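Local coordinates for protein 3-methyladenine dna-glycosylase (Archaeoglobus fulgidus, PDB 2JHN) that belongs to the helix-hairpin-helix family of base-excision DNA repair glycosylases and joins a mainly helical body to an N-terminal TATA-box-binding-protein-like sheet domain, at residues 91-94 with 98-101. The protein carries 1 engineered substitution. Sequence-based numbering, arbitrary orientation. Where two conformers were deposited one is given.
Sequences FMDG and LRML
Arg99 reaches back across the short turn between helices 86-93 and 96-104 and bonds to the backbone carbonyl of Asp93, illustrating how two consecutive helices can combine a side-chain-to-backbone bond on one side with apolar contact on the other. Its NH1 donates to Asp93 O over 2.8 Å, the oxygen lying close to the guanidinium plane while the donor is tilted 27° from the carbonyl plane. A bend at chi3 (67°) swings the guanidinium round to this carbonyl. The Asp93 carboxylate meets the aliphatic part of the same side chain, OD1 standing 3.6 Å from Arg99 CG; its salt bridge goes instead to Lys102, further along the second helix.

Apolar contacts fill the other side of the turn. Leu98 CB packs against Met92 CB at 3.9 Å, the two side chains running nearly at right angles. The methionine is bent at its thioether, bringing CE within 4.3 Å of Leu101 CB. Phe91 CE2 touches Leu98 CD1 at 3.8 Å, and its ring also meets Phe273.

Helices 86-93 and 96-104 follow one another through a short turn, in which Asp95 OD1 accepts a hydrogen bond from Leu98 N; Leu98 and Leu101 carry the apolar side onto helices 241-251 and 274-287.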
ATOM      1  N   PHE A  91       1.884 -21.402   7.989  1.00 17.73           N
ATOM      2  CA  PHE A  91       0.654 -21.582   7.214  1.00 16.84           C
ATOM      3  C   PHE A  91       0.934 -21.754   5.715  1.00 16.42           C
ATOM      4  O   PHE A  91       0.401 -22.652   5.068  1.00 15.73           O
ATOM      5  CB  PHE A  91      -0.301 -20.404   7.492  1.00 16.89           C
ATOM      6  CG  PHE A  91      -1.615 -20.488   6.754  1.00 15.52           C
ATOM      7  CD1 PHE A  91      -2.742 -21.044   7.369  1.00 19.30           C
ATOM      8  CD2 PHE A  91      -1.722 -20.027   5.449  1.00 15.95           C
ATOM      9  CE1 PHE A  91      -3.953 -21.117   6.686  1.00 16.92           C
ATOM     10  CE2 PHE A  91      -2.924 -20.095   4.752  1.00 16.08           C
ATOM     11  CZ  PHE A  91      -4.050 -20.646   5.381  1.00 16.33           C
ATOM     12  N   MET A  92       1.778 -20.893   5.148  1.00 16.06           N
ATOM     13  CA  MET A  92       2.115 -21.007   3.739  1.00 15.64           C
ATOM     14  C   MET A  92       2.771 -22.376   3.409  1.00 16.31           C
ATOM     15  O   MET A  92       2.545 -22.929   2.331  1.00 15.53           O
ATOM     16  CB  MET A  92       3.013 -19.831   3.309  1.00 15.81           C
ATOM     17  CG  MET A  92       2.227 -18.510   3.326  1.00 13.16           C
ATOM     18  SD  MET A  92       3.253 -17.088   2.892  1.00 16.31           S
ATOM     19  CE  MET A  92       3.128 -17.223   1.122  1.00 13.23           C
ATOM     20  N   ASP A  93       3.521 -22.906   4.373  1.00 17.06           N
ATOM     21  CA  ASP A  93       4.262 -24.160   4.205  1.00 19.41           C
ATOM     22  C   ASP A  93       3.307 -25.335   3.993  1.00 19.42           C
ATOM     23  O   ASP A  93       3.654 -26.334   3.334  1.00 19.78           O
ATOM     24  CB  ASP A  93       5.114 -24.417   5.440  1.00 19.85           C
ATOM     25  CG  ASP A  93       6.494 -23.823   5.338  1.00 23.68           C
ATOM     26  OD1 ASP A  93       6.952 -23.481   4.225  1.00 27.55           O
ATOM     27  OD2 ASP A  93       7.143 -23.702   6.396  1.00 28.52           O
ATOM     28  N   GLY A  94       2.098 -25.174   4.520  1.00 18.90           N
ATOM     29  CA  GLY A  94       1.062 -26.199   4.492  1.00 19.09           C
ATOM     30  C   GLY A  94       0.309 -26.300   3.189  1.00 18.46           C
ATOM     31  O   GLY A  94      -0.651 -27.080   3.077  1.00 19.59           O
ATOM     32  N   LEU A  98       1.320 -22.045  -1.990  1.00 13.92           N
ATOM     33  CA  LEU A  98       1.781 -21.001  -1.060  1.00 13.90           C
ATOM     34  C   LEU A  98       3.250 -21.141  -0.690  1.00 14.62           C
ATOM     35  O   LEU A  98       3.966 -20.133  -0.574  1.00 12.67           O
ATOM     36  CB  LEU A  98       0.929 -20.911   0.203  1.00 13.53           C
ATOM     37  CG  LEU A  98      -0.540 -20.561  -0.064  1.00 14.51           C
ATOM     38  CD1 LEU A  98      -1.366 -20.535   1.263  1.00 14.94           C
ATOM     39  CD2 LEU A  98      -0.668 -19.246  -0.848  1.00 14.07           C
ATOM     40  N   ARG A  99       3.703 -22.387  -0.516  1.00 14.37           N
ATOM     41  CA  ARG A  99       5.098 -22.637  -0.173  1.00 15.02           C
ATOM     42  C   ARG A  99       6.037 -22.165  -1.293  1.00 15.71           C
ATOM     43  O   ARG A  99       7.101 -21.608  -1.014  1.00 16.34           O
ATOM     44  CB  ARG A  99       5.324 -24.132   0.092  1.00 15.65           C
ATOM     45  CG  ARG A  99       6.669 -24.434   0.749  1.00 14.37           C
ATOM     46  CD  ARG A  99       6.651 -25.843   1.364  1.00 17.75           C
ATOM     47  NE  ARG A  99       6.555 -26.861   0.324  1.00 16.10           N
ATOM     48  CZ  ARG A  99       5.486 -27.626   0.098  1.00 17.86           C
ATOM     49  NH1 ARG A  99       4.416 -27.511   0.874  1.00 17.84           N
ATOM     50  NH2 ARG A  99       5.498 -28.524  -0.895  1.00 17.36           N
ATOM     51  N   MET A 100       5.607 -22.402  -2.533  0.50 16.45           N
ATOM     52  CA  MET A 100       6.240 -21.950  -3.776  0.50 18.58           C
ATOM     53  C   MET A 100       6.378 -20.416  -3.848  0.50 17.64           C
ATOM     54  O   MET A 100       7.425 -19.884  -4.248  0.50 17.80           O
ATOM     55  CB  MET A 100       5.376 -22.451  -4.931  0.50 18.18           C
ATOM     56  CG  MET A 100       6.013 -22.487  -6.301  0.50 20.50           C
ATOM     57  SD  MET A 100       5.009 -23.526  -7.373  0.50 23.83           S
ATOM     58  CE  MET A 100       5.539 -25.155  -6.883  0.50 23.04           C
ATOM     59  N   LEU A 101       5.307 -19.726  -3.470  1.00 16.76           N
ATOM     60  CA  LEU A 101       5.275 -18.245  -3.361  1.00 16.92           C
ATOM     61  C   LEU A 101       6.177 -17.743  -2.238  1.00 16.75           C
ATOM     62  O   LEU A 101       6.944 -16.797  -2.426  1.00 16.52           O
ATOM     63  CB  LEU A 101       3.852 -17.757  -3.078  1.00 17.32           C
ATOM     64  CG  LEU A 101       2.806 -17.505  -4.139  1.00 19.76           C
ATOM     65  CD1 LEU A 101       1.598 -16.903  -3.438  1.00 19.61           C
ATOM     66  CD2 LEU A 101       3.338 -16.554  -5.212  1.00 22.75           C
TER